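Side-chain contacts in ectonucleotide pyrophosphatase/phosphodiesterase family member 5 (Mus musculus, PDB 5VEO), which probably hydrolyses phosphodiester bonds of nucleotides outside the cell, as a zinc-dependent ectoenzyme that binds adenosine monophosphate in its active site: residues A[19-24]-A[195-200]; A[78-83]-A[89-94]; A[276-281]-A[308-313]. The protein carries 1 engineered substitution. All blocks are in the same frame, centred on the assembly; numbering follows the deposited sequence. Where two conformers were deposited one is given.

The three contacts sit in separate parts of one phosphodiesterase fold and none touches another. Contact 1 packs helix 190-210 on strand 16-21 of the eight-stranded mixed sheet and closes a long loop of chain, within which contact 2, the hairpin of strands 80-83 and 88-91, is nested. Their centres lie about 26 Å apart, yet both reach the same adenosine monophosphate: Asp-22 through a zinc ion, Asn-79 and Leu-92 directly. Contact 3 follows later in the chain, its centre about 21 Å from that of contact 2. Contacts 1 and 2 thus meet the nucleotide from different parts of the fold, whereas contact 3 packs the turn before strand 279-283 on residues leading into strand 311-313, beside a glycan.

Contact 1: residues A[19-24]-A[195-200]; sequences VSFDGF and SDVDHK. With ZN (zinc ion), chain E; AMP (adenosine monophosphate), chain Q.
Val-197 of helix 190-210 packs against Phe-21 and Phe-24 in a buried, wholly apolar helix-on-sheet contact of the alkaline phosphatase-like fold, at the C-terminal end of strand 16-21. One methyl does all the touching. Val-197 CG1, anti to the backbone N (chi1 170°), lies almost over the centre of the Phe-21 ring in a CH-pi contact, 3.6 Å from the ring centroid and 12° off its normal. The opposite face of that ring is met by Val-19 CG1 nearer the rim, so the phenyl is held between two valine methyls. Replacing Phe-21 by an alanine is likely to open a gap between the strand and helix 190-210 and leave the methyls of Val-197 and Val-19 without the ring that separates them. Phe-21 opens a type II turn that runs to Phe-24, with Gly-23 at positive phi, and Asp-22 faces the other way, into the active site. There its OD1 binds a zinc ion at 1.9 Å, together with AMP O3P, Asp-224 and His-225, while Tyr-172 hydrogen-bonds OD2. The turn also brings round Phe-24, whose ring meets the same methyl at its edge, CE2 lying 3.7 Å from Val-197 CG1.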
loop_
_atom_site.group_PDB
_atom_site.type_symbol
_atom_site.label_atom_id
_atom_site.label_comp_id
_atom_site.label_asym_id
_atom_site.label_seq_id
_atom_site.Cartn_x
_atom_site.Cartn_y
_atom_site.Cartn_z
ATOM N N VAL A 19 -5.169 -8.348 -6.484
ATOM C CA VAL A 19 -6.207 -7.838 -5.609
ATOM C C VAL A 19 -5.545 -7.286 -4.364
ATOM O O VAL A 19 -4.746 -7.988 -3.737
ATOM C CB VAL A 19 -7.213 -8.930 -5.224
ATOM C CG1 VAL A 19 -8.287 -8.346 -4.332
ATOM C CG2 VAL A 19 -7.796 -9.556 -6.469
ATOM N N SER A 20 -5.906 -6.054 -3.981
ATOM C CA SER A 20 -5.488 -5.477 -2.701
ATOM C C SER A 20 -6.725 -5.248 -1.843
ATOM O O SER A 20 -7.608 -4.460 -2.209
ATOM C CB SER A 20 -4.729 -4.165 -2.865
ATOM O OG SER A 20 -4.452 -3.624 -1.596
ATOM N N PHE A 21 -6.803 -5.980 -0.731
ATOM C CA PHE A 21 -7.737 -5.673 0.343
ATOM C C PHE A 21 -6.979 -4.775 1.293
ATOM O O PHE A 21 -6.083 -5.237 2.005
ATOM C CB PHE A 21 -8.238 -6.922 1.055
ATOM C CG PHE A 21 -9.128 -7.776 0.218
ATOM C CD1 PHE A 21 -10.408 -7.350 -0.086
ATOM C CD2 PHE A 21 -8.712 -9.018 -0.229
ATOM C CE1 PHE A 21 -11.235 -8.116 -0.837
ATOM C CE2 PHE A 21 -9.565 -9.805 -0.994
ATOM C CZ PHE A 21 -10.819 -9.353 -1.290
ATOM N N ASP A 22 -7.311 -3.496 1.281
ATOM C CA ASP A 22 -6.497 -2.524 1.990
ATOM C C ASP A 22 -6.413 -2.874 3.484
ATOM O O ASP A 22 -7.431 -3.152 4.126
ATOM C CB ASP A 22 -7.092 -1.129 1.791
ATOM C CG ASP A 22 -6.106 -0.025 2.135
ATOM O OD1 ASP A 22 -5.562 -0.082 3.269
ATOM O OD2 ASP A 22 -5.843 0.856 1.274
ATOM N N GLY A 23 -5.206 -2.837 4.039
ATOM C CA GLY A 23 -5.027 -2.982 5.484
ATOM C C GLY A 23 -5.244 -4.381 6.017
ATOM O O GLY A 23 -5.639 -4.553 7.179
ATOM N N PHE A 24 -4.982 -5.394 5.200
ATOM C CA PHE A 24 -5.211 -6.781 5.597
ATOM C C PHE A 24 -3.904 -7.299 6.189
ATOM O O PHE A 24 -3.005 -7.780 5.489
ATOM C CB PHE A 24 -5.699 -7.624 4.424
ATOM C CG PHE A 24 -6.391 -8.896 4.842
ATOM C CD1 PHE A 24 -5.692 -9.926 5.475
ATOM C CD2 PHE A 24 -7.754 -9.056 4.638
ATOM C CE1 PHE A 24 -6.347 -11.093 5.864
ATOM C CE2 PHE A 24 -8.406 -10.232 5.015
ATOM C CZ PHE A 24 -7.695 -11.251 5.628
ATOM N N SER A 195 -14.352 -11.659 8.242
ATOM C CA SER A 195 -15.262 -12.654 7.676
ATOM C C SER A 195 -15.901 -12.140 6.392
ATOM O O SER A 195 -16.050 -12.887 5.412
ATOM C CB SER A 195 -16.356 -13.010 8.684
ATOM O OG SER A 195 -15.854 -13.719 9.794
ATOM N N ASP A 196 -16.266 -10.863 6.369
ATOM C CA ASP A 196 -16.873 -10.303 5.170
ATOM C C ASP A 196 -15.894 -10.251 4.006
ATOM O O ASP A 196 -16.272 -10.527 2.857
ATOM C CB ASP A 196 -17.408 -8.916 5.437
ATOM C CG ASP A 196 -18.154 -8.378 4.224
ATOM O OD1 ASP A 196 -19.236 -8.910 3.906
ATOM O OD2 ASP A 196 -17.642 -7.474 3.560
ATOM N N VAL A 197 -14.641 -9.870 4.279
ATOM C CA VAL A 197 -13.631 -9.854 3.227
ATOM C C VAL A 197 -13.403 -11.263 2.693
ATOM O O VAL A 197 -13.278 -11.457 1.484
ATOM C CB VAL A 197 -12.338 -9.200 3.734
ATOM C CG1 VAL A 197 -11.197 -9.395 2.738
ATOM C CG2 VAL A 197 -12.593 -7.712 3.968
ATOM N N ASP A 198 -13.386 -12.272 3.578
ATOM C CA ASP A 198 -13.286 -13.651 3.116
ATOM C C ASP A 198 -14.464 -14.004 2.217
ATOM O O ASP A 198 -14.287 -14.633 1.166
ATOM C CB ASP A 198 -13.215 -14.607 4.306
ATOM C CG ASP A 198 -13.067 -16.049 3.875
ATOM O OD1 ASP A 198 -11.904 -16.455 3.577
ATOM O OD2 ASP A 198 -14.123 -16.738 3.809
ATOM N N HIS A 199 -15.669 -13.590 2.606
ATOM C CA HIS A 199 -16.848 -13.818 1.777
ATOM C C HIS A 199 -16.702 -13.151 0.411
ATOM O O HIS A 199 -17.035 -13.751 -0.615
ATOM C CB HIS A 199 -18.091 -13.309 2.505
ATOM C CG HIS A 199 -19.376 -13.750 1.883
ATOM N ND1 HIS A 199 -20.190 -12.899 1.164
ATOM C CD2 HIS A 199 -19.984 -14.959 1.866
ATOM C CE1 HIS A 199 -21.247 -13.565 0.735
ATOM N NE2 HIS A 199 -21.148 -14.816 1.148
ATOM N N LYS A 200 -16.185 -11.919 0.377
ATOM C CA LYS A 200 -15.979 -11.220 -0.893
ATOM C C LYS A 200 -14.937 -11.921 -1.752
ATOM O O LYS A 200 -15.098 -12.027 -2.971
ATOM C CB LYS A 200 -15.575 -9.778 -0.632
ATOM C CG LYS A 200 -16.762 -8.942 -0.198
ATOM C CD LYS A 200 -16.363 -7.541 0.121
ATOM C CE LYS A 200 -17.580 -6.636 0.145
ATOM N NZ LYS A 200 -18.633 -7.081 1.086
HETATM ZN ZN ZN E . -3.939 0.979 3.303
HETATM P P AMP Q . -4.460 4.198 3.929
HETATM O O1P AMP Q . -3.082 4.783 3.861
HETATM O O2P AMP Q . -5.140 4.500 5.269
HETATM O O3P AMP Q . -4.493 2.701 3.630
HETATM O "O5'" AMP Q . -5.360 4.885 2.797
HETATM C "C5'" AMP Q . -6.503 4.177 2.293
HETATM C "C4'" AMP Q . -7.663 5.069 1.948
HETATM O "O4'" AMP Q . -7.372 5.733 0.725
HETATM C "C3'" AMP Q . -8.961 4.301 1.692
HETATM O "O3'" AMP Q . -9.865 4.486 2.759
HETATM C "C2'" AMP Q . -9.531 4.907 0.405
HETATM O "O2'" AMP Q . -10.865 5.330 0.488
HETATM C "C1'" AMP Q . -8.596 6.064 0.120
HETATM N N9 AMP Q . -8.366 6.274 -1.293
HETATM C C8 AMP Q . -7.769 5.441 -2.162
HETATM N N7 AMP Q . -7.727 6.016 -3.390
HETATM C C5 AMP Q . -8.308 7.237 -3.261
HETATM C C6 AMP Q . -8.596 8.383 -4.148
HETATM N N6 AMP Q . -8.247 8.329 -5.446
HETATM N N1 AMP Q . -9.207 9.462 -3.629
HETATM C C2 AMP Q . -9.564 9.546 -2.335
HETATM N N3 AMP Q . -9.333 8.556 -1.457
HETATM C C4 AMP Q . -8.730 7.400 -1.884
#

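Contact 2: residues A[78-83]-A[89-94]; sequences ANDMFD and SFSLEH. With AMP (adenosine monophosphate), chain Q; FUC (alpha-L-fucopyranose), chain C.
Two torsions bring Met-81 onto Phe-90: Phe-90 sets CG anti to its own amide nitrogen (chi1 172°), and the Met-81 chain, extended as far as SD, bends at chi3 (-84°) to lay CE over the phenyl face. The two side chains lie on one face of the beta hairpin of strands 80-83 and 88-91, both buried. Met-81 CE stands 3.5 Å from the Phe-90 ring centroid, a CH-pi contact, with the sulfur farther out above the same face as a Met-aromatic contact. Beneath them the two residues form an antiparallel hydrogen-bonded pair, bonded by Met-81 N to Phe-90 O and Phe-90 N to Met-81 O. Asp-80 and Ser-91, on the other face, are a non-hydrogen-bonded pair joined through their side chains: Ser-91 OG donates to Asp-80 OD2 at 2.8 Å, nearly along the C-O axis. The Glu-93 side chain crosses that of Asp-80 at about a right angle, which still leaves the two carboxylates only 23° from coplanar, with Glu-93 OE1 2.7 Å from Asp-80 OD1, so one of the two acids probably carries a proton. Farther along, Ser-89 meets a fucose of the neighbouring glycan: its backbone N donates to FUC O3, and its OG hydrogen-bonds FUC O4. The open end of the hairpin lines the nucleotide pocket. Leu-92 N donates to Asn-79 O, and the two side chains run alongside each other. Leu-92 CD1 comes within 3.3 Å of AMP C4. Tyr-59 N holds Asn-79 OD1, which helps to fix the amide, and Asn-79 ND2 donates to AMP O1P at 2.8 Å.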
loop_
_atom_site.group_PDB
_atom_site.type_symbol
_atom_site.label_atom_id
_atom_site.label_comp_id
_atom_site.label_asym_id
_atom_site.label_seq_id
_atom_site.Cartn_x
_atom_site.Cartn_y
_atom_site.Cartn_z
ATOM N N ALA A 78 4.332 9.453 0.669
ATOM C CA ALA A 78 3.306 9.501 1.698
ATOM C C ALA A 78 1.962 9.737 1.021
ATOM O O ALA A 78 1.895 10.061 -0.167
ATOM C CB ALA A 78 3.604 10.606 2.719
ATOM N N ASN A 79 0.883 9.600 1.806
ATOM C CA ASN A 79 -0.448 9.967 1.339
ATOM C C ASN A 79 -0.639 11.470 1.311
ATOM O O ASN A 79 -1.546 11.949 0.636
ATOM C CB ASN A 79 -1.538 9.393 2.233
ATOM C CG ASN A 79 -1.581 7.878 2.234
ATOM O OD1 ASN A 79 -1.051 7.190 1.346
ATOM N ND2 ASN A 79 -2.264 7.355 3.224
ATOM N N ASP A 80 0.165 12.197 2.082
ATOM C CA ASP A 80 0.150 13.655 2.137
ATOM C C ASP A 80 1.582 14.122 1.984
ATOM O O ASP A 80 2.445 13.741 2.782
ATOM C CB ASP A 80 -0.446 14.162 3.449
ATOM C CG ASP A 80 -1.923 13.891 3.539
ATOM O OD1 ASP A 80 -2.294 12.838 4.079
ATOM O OD2 ASP A 80 -2.713 14.715 3.046
ATOM N N MET A 81 1.833 14.920 0.950
ATOM C CA MET A 81 3.180 15.331 0.588
ATOM C C MET A 81 3.200 16.803 0.219
ATOM O O MET A 81 2.185 17.392 -0.165
ATOM C CB MET A 81 3.714 14.576 -0.624
ATOM C CG MET A 81 3.860 13.100 -0.456
ATOM S SD MET A 81 4.510 12.364 -1.965
ATOM C CE MET A 81 3.026 12.142 -2.936
ATOM N N PHE A 82 4.397 17.365 0.274
ATOM C CA PHE A 82 4.665 18.688 -0.265
ATOM C C PHE A 82 5.961 18.598 -1.049
ATOM O O PHE A 82 6.992 18.171 -0.512
ATOM C CB PHE A 82 4.773 19.743 0.833
ATOM C CG PHE A 82 5.225 21.093 0.323
ATOM C CD1 PHE A 82 4.442 21.801 -0.571
ATOM C CD2 PHE A 82 6.436 21.623 0.711
ATOM C CE1 PHE A 82 4.854 23.051 -1.055
ATOM C CE2 PHE A 82 6.862 22.872 0.210
ATOM C CZ PHE A 82 6.061 23.568 -0.654
ATOM N N ASP A 83 5.899 18.999 -2.319
ATOM C CA ASP A 83 7.080 19.018 -3.161
ATOM C C ASP A 83 7.577 20.456 -3.255
ATOM O O ASP A 83 6.877 21.313 -3.819
ATOM C CB ASP A 83 6.771 18.446 -4.547
ATOM C CG ASP A 83 8.004 18.348 -5.424
ATOM O OD1 ASP A 83 8.201 17.300 -6.080
ATOM O OD2 ASP A 83 8.783 19.323 -5.464
ATOM N N SER A 89 1.245 20.667 -3.169
ATOM C CA SER A 89 0.816 19.639 -2.238
ATOM C C SER A 89 0.079 18.503 -2.947
ATOM O O SER A 89 -0.534 18.676 -4.006
ATOM C CB SER A 89 -0.101 20.248 -1.177
ATOM O OG SER A 89 0.613 21.107 -0.323
ATOM N N PHE A 90 0.101 17.345 -2.290
ATOM C CA PHE A 90 -0.598 16.121 -2.669
ATOM C C PHE A 90 -1.292 15.649 -1.401
ATOM O O PHE A 90 -0.662 15.614 -0.340
ATOM C CB PHE A 90 0.434 15.111 -3.196
ATOM C CG PHE A 90 -0.067 13.706 -3.465
ATOM C CD1 PHE A 90 -0.116 13.241 -4.771
ATOM C CD2 PHE A 90 -0.345 12.821 -2.441
ATOM C CE1 PHE A 90 -0.480 11.948 -5.055
ATOM C CE2 PHE A 90 -0.728 11.509 -2.717
ATOM C CZ PHE A 90 -0.811 11.081 -4.035
ATOM N N SER A 91 -2.588 15.351 -1.480
ATOM C CA SER A 91 -3.326 14.985 -0.276
ATOM C C SER A 91 -4.434 13.997 -0.601
ATOM O O SER A 91 -5.417 14.333 -1.264
ATOM C CB SER A 91 -3.915 16.205 0.417
ATOM O OG SER A 91 -4.778 15.757 1.446
ATOM N N LEU A 92 -4.289 12.796 -0.061
ATOM C CA LEU A 92 -5.275 11.758 -0.270
ATOM C C LEU A 92 -6.619 12.159 0.323
ATOM O O LEU A 92 -7.665 11.969 -0.308
ATOM C CB LEU A 92 -4.752 10.472 0.357
ATOM C CG LEU A 92 -5.629 9.255 0.216
ATOM C CD1 LEU A 92 -5.870 8.987 -1.260
ATOM C CD2 LEU A 92 -4.946 8.086 0.882
ATOM N N GLU A 93 -6.602 12.767 1.515
ATOM C CA GLU A 93 -7.846 13.082 2.212
ATOM C C GLU A 93 -8.687 14.094 1.450
ATOM O O GLU A 93 -9.913 14.111 1.601
ATOM C CB GLU A 93 -7.551 13.601 3.620
ATOM C CG GLU A 93 -7.058 12.526 4.574
ATOM C CD GLU A 93 -5.575 12.261 4.441
ATOM O OE1 GLU A 93 -4.944 12.894 3.567
ATOM O OE2 GLU A 93 -5.046 11.425 5.217
ATOM N N HIS A 94 -8.058 14.946 0.641
ATOM C CA HIS A 94 -8.767 15.901 -0.200
ATOM C C HIS A 94 -8.973 15.396 -1.624
ATOM O O HIS A 94 -9.400 16.165 -2.495
ATOM C CB HIS A 94 -8.003 17.223 -0.220
ATOM C CG HIS A 94 -7.904 17.873 1.123
ATOM N ND1 HIS A 94 -6.701 18.235 1.691
ATOM C CD2 HIS A 94 -8.860 18.220 2.016
ATOM C CE1 HIS A 94 -6.919 18.770 2.879
ATOM N NE2 HIS A 94 -8.221 18.770 3.101
HETATM P P AMP Q . -4.460 4.198 3.929
HETATM O O1P AMP Q . -3.082 4.783 3.861
HETATM O O2P AMP Q . -5.140 4.500 5.269
HETATM O O3P AMP Q . -4.493 2.701 3.630
HETATM O "O5'" AMP Q . -5.360 4.885 2.797
HETATM C "C5'" AMP Q . -6.503 4.177 2.293
HETATM C "C4'" AMP Q . -7.663 5.069 1.948
HETATM O "O4'" AMP Q . -7.372 5.733 0.725
HETATM C "C3'" AMP Q . -8.961 4.301 1.692
HETATM O "O3'" AMP Q . -9.865 4.486 2.759
HETATM C "C2'" AMP Q . -9.531 4.907 0.405
HETATM O "O2'" AMP Q . -10.865 5.330 0.488
HETATM C "C1'" AMP Q . -8.596 6.064 0.120
HETATM N N9 AMP Q . -8.366 6.274 -1.293
HETATM C C8 AMP Q . -7.769 5.441 -2.162
HETATM N N7 AMP Q . -7.727 6.016 -3.390
HETATM C C5 AMP Q . -8.308 7.237 -3.261
HETATM C C6 AMP Q . -8.596 8.383 -4.148
HETATM N N6 AMP Q . -8.247 8.329 -5.446
HETATM N N1 AMP Q . -9.207 9.462 -3.629
HETATM C C2 AMP Q . -9.564 9.546 -2.335
HETATM N N3 AMP Q . -9.333 8.556 -1.457
HETATM C C4 AMP Q . -8.730 7.400 -1.884
HETATM C C1 FUC C . -0.918 26.448 -2.612
HETATM C C2 FUC C . -1.347 25.043 -3.017
HETATM C C3 FUC C . -0.139 24.194 -3.301
HETATM C C4 FUC C . 0.758 24.176 -2.061
HETATM C C5 FUC C . 1.141 25.611 -1.702
HETATM C C6 FUC C . 1.906 25.711 -0.395
HETATM O O2 FUC C . -2.163 25.073 -4.142
HETATM O O3 FUC C . -0.564 22.865 -3.582
HETATM O O4 FUC C . 0.051 23.555 -0.977
HETATM O O5 FUC C . -0.015 26.432 -1.538
HETATM O O HOH W 1 -3.465 9.094 5.302
HETATM O O HOH W 2 1.350 19.604 1.641
#

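Contact 3: residues A[276-281]-A[308-313]; sequences HPNLTV and EGWYIL. With NAG (2-acetamido-2-deoxy-beta-D-glucopyranose), chain B.
Asn-278 stacks on the indole of Trp-310, and this is the tight part of the contact. The amide lies over one ring face with the two planes 20° apart, and Asn-278 OD1 comes to 3.0 Å from Trp-310 CZ2. Asn-278 CB sits almost on the normal of the five-membered ring, 3.6 Å from its centroid in a CH-pi contact. His-276 reaches the six-membered ring of Trp-310 in an offset edge-to-face arrangement, with the edge of the imidazole toward the face of the indole, His-276 CE1 being 3.4 Å from Trp-310 CZ3 and the planes at 64°. The His-276 chi1 of -168°, with CG opposite the backbone N, turns the ring across the type I turn of residues 276-279, where ND1 accepts from Asn-278 N at 3.0 Å in the ring plane and so fixes the rotation of the imidazole. Asn-Leu-Thr at 278-280 is an N-glycosylation sequon, and the turn carries it into strand 279-283, at the edge of a four-stranded antiparallel sheet. Strand 311-313 pairs instead with strand 235-237. Between the two sheets Leu-279 and Ile-312 cross at about a right angle and touch thinly, through CD1 of Leu-279 and CD1 of Ile-312 at 3.6 Å, beside Ile-236 and Ala-306. The outer side is looser and belongs to the sugar. Pro-277, exposed on the turn, borders the N-acetylglucosamine at its O6, and the acetyl methyl C8 nears Glu-308 O. Asp-307 OD2 accepts a hydrogen bond from Asn-278 ND2, the nitrogen joined covalently to the sugar C1 at 1.4 Å.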
loop_
_atom_site.group_PDB
_atom_site.type_symbol
_atom_site.label_atom_id
_atom_site.label_comp_id
_atom_site.label_asym_id
_atom_site.label_seq_id
_atom_site.Cartn_x
_atom_site.Cartn_y
_atom_site.Cartn_z
ATOM N N HIS A 276 10.088 13.232 23.810
ATOM C CA HIS A 276 9.187 12.162 24.198
ATOM C C HIS A 276 9.862 10.830 23.891
ATOM O O HIS A 276 10.419 10.663 22.795
ATOM C CB HIS A 276 7.857 12.271 23.458
ATOM C CG HIS A 276 6.804 11.382 24.022
ATOM N ND1 HIS A 276 6.842 10.012 23.883
ATOM C CD2 HIS A 276 5.712 11.660 24.774
ATOM C CE1 HIS A 276 5.812 9.486 24.521
ATOM N NE2 HIS A 276 5.104 10.465 25.062
ATOM N N PRO A 277 9.841 9.867 24.818
ATOM C CA PRO A 277 10.589 8.614 24.601
ATOM C C PRO A 277 10.107 7.817 23.407
ATOM O O PRO A 277 10.870 6.999 22.869
ATOM C CB PRO A 277 10.367 7.839 25.910
ATOM C CG PRO A 277 9.133 8.456 26.531
ATOM C CD PRO A 277 9.169 9.901 26.129
ATOM N N ASN A 278 8.865 8.021 22.971
ATOM C CA ASN A 278 8.297 7.221 21.889
ATOM C C ASN A 278 8.178 8.000 20.589
ATOM O O ASN A 278 7.501 7.556 19.653
ATOM C CB ASN A 278 6.946 6.649 22.318
ATOM C CG ASN A 278 7.095 5.762 23.531
ATOM O OD1 ASN A 278 6.642 6.095 24.617
ATOM N ND2 ASN A 278 7.780 4.633 23.349
ATOM N N LEU A 279 8.875 9.119 20.482
ATOM C CA LEU A 279 8.946 9.884 19.243
ATOM C C LEU A 279 10.416 10.060 18.892
ATOM O O LEU A 279 11.147 10.770 19.594
ATOM C CB LEU A 279 8.262 11.240 19.386
ATOM C CG LEU A 279 8.210 12.024 18.085
ATOM C CD1 LEU A 279 7.227 11.408 17.076
ATOM C CD2 LEU A 279 7.825 13.435 18.384
ATOM N N THR A 280 10.852 9.419 17.817
ATOM C CA THR A 280 12.239 9.518 17.384
ATOM C C THR A 280 12.319 10.548 16.269
ATOM O O THR A 280 11.731 10.369 15.190
ATOM C CB THR A 280 12.791 8.170 16.931
ATOM O OG1 THR A 280 12.672 7.224 17.997
ATOM C CG2 THR A 280 14.264 8.299 16.530
ATOM N N VAL A 281 13.064 11.618 16.521
ATOM C CA VAL A 281 13.147 12.749 15.604
ATOM C C VAL A 281 14.411 12.614 14.765
ATOM O O VAL A 281 15.526 12.588 15.310
ATOM C CB VAL A 281 13.137 14.080 16.371
ATOM C CG1 VAL A 281 13.214 15.249 15.403
ATOM C CG2 VAL A 281 11.892 14.185 17.261
ATOM N N GLU A 308 5.513 2.027 17.592
ATOM C CA GLU A 308 4.315 1.228 17.369
ATOM C C GLU A 308 3.236 1.501 18.418
ATOM O O GLU A 308 3.477 1.397 19.624
ATOM C CB GLU A 308 4.690 -0.249 17.377
ATOM C CG GLU A 308 3.572 -1.109 16.918
ATOM C CD GLU A 308 3.948 -2.566 16.814
ATOM O OE1 GLU A 308 4.653 -3.086 17.702
ATOM O OE2 GLU A 308 3.501 -3.188 15.846
ATOM N N GLY A 309 2.031 1.819 17.946
ATOM C CA GLY A 309 0.880 2.006 18.810
ATOM C C GLY A 309 0.771 3.370 19.456
ATOM O O GLY A 309 -0.167 3.592 20.238
ATOM N N TRP A 310 1.682 4.286 19.140
ATOM C CA TRP A 310 1.647 5.664 19.601
ATOM C C TRP A 310 1.083 6.575 18.514
ATOM O O TRP A 310 1.288 6.351 17.309
ATOM C CB TRP A 310 3.053 6.127 20.019
ATOM C CG TRP A 310 3.425 5.543 21.348
ATOM C CD1 TRP A 310 3.871 4.284 21.594
ATOM C CD2 TRP A 310 3.279 6.172 22.622
ATOM N NE1 TRP A 310 4.036 4.092 22.941
ATOM C CE2 TRP A 310 3.693 5.245 23.595
ATOM C CE3 TRP A 310 2.862 7.439 23.029
ATOM C CZ2 TRP A 310 3.673 5.533 24.953
ATOM C CZ3 TRP A 310 2.878 7.737 24.377
ATOM C CH2 TRP A 310 3.283 6.792 25.320
ATOM N N TYR A 311 0.369 7.607 18.954
ATOM C CA TYR A 311 -0.301 8.549 18.063
ATOM C C TYR A 311 0.311 9.929 18.226
ATOM O O TYR A 311 0.573 10.364 19.345
ATOM C CB TYR A 311 -1.810 8.648 18.349
ATOM C CG TYR A 311 -2.662 8.553 17.114
ATOM C CD1 TYR A 311 -3.322 7.362 16.804
ATOM C CD2 TYR A 311 -2.826 9.641 16.257
ATOM C CE1 TYR A 311 -4.087 7.244 15.671
ATOM C CE2 TYR A 311 -3.594 9.527 15.106
ATOM C CZ TYR A 311 -4.239 8.330 14.831
ATOM O OH TYR A 311 -5.026 8.181 13.708
ATOM N N ILE A 312 0.544 10.610 17.110
ATOM C CA ILE A 312 0.992 11.998 17.131
ATOM C C ILE A 312 -0.200 12.897 16.861
ATOM O O ILE A 312 -0.842 12.790 15.808
ATOM C CB ILE A 312 2.095 12.260 16.100
ATOM C CG1 ILE A 312 3.220 11.247 16.259
ATOM C CG2 ILE A 312 2.592 13.709 16.231
ATOM C CD1 ILE A 312 4.237 11.327 15.149
ATOM N N LEU A 313 -0.476 13.790 17.802
ATOM C CA LEU A 313 -1.525 14.790 17.674
ATOM C C LEU A 313 -0.864 16.154 17.683
ATOM O O LEU A 313 0.009 16.417 18.515
ATOM C CB LEU A 313 -2.545 14.711 18.806
ATOM C CG LEU A 313 -3.715 13.739 18.590
ATOM C CD1 LEU A 313 -3.318 12.315 18.522
ATOM C CD2 LEU A 313 -4.741 13.923 19.699
HETATM C C1 NAG B . 8.051 3.705 24.412
HETATM C C2 NAG B . 8.511 2.359 23.895
HETATM C C3 NAG B . 8.982 1.461 25.049
HETATM C C4 NAG B . 9.923 2.178 26.015
HETATM C C5 NAG B . 9.378 3.544 26.388
HETATM C C6 NAG B . 10.351 4.372 27.206
HETATM C C7 NAG B . 7.540 1.093 22.006
HETATM C C8 NAG B . 6.288 0.453 21.474
HETATM N N2 NAG B . 7.415 1.712 23.181
HETATM O O3 NAG B . 9.658 0.340 24.500
HETATM O O4 NAG B . 10.031 1.400 27.212
HETATM O O5 NAG B . 9.105 4.306 25.213
HETATM O O6 NAG B . 9.606 5.289 27.991
HETATM O O7 NAG B . 8.601 1.033 21.403
#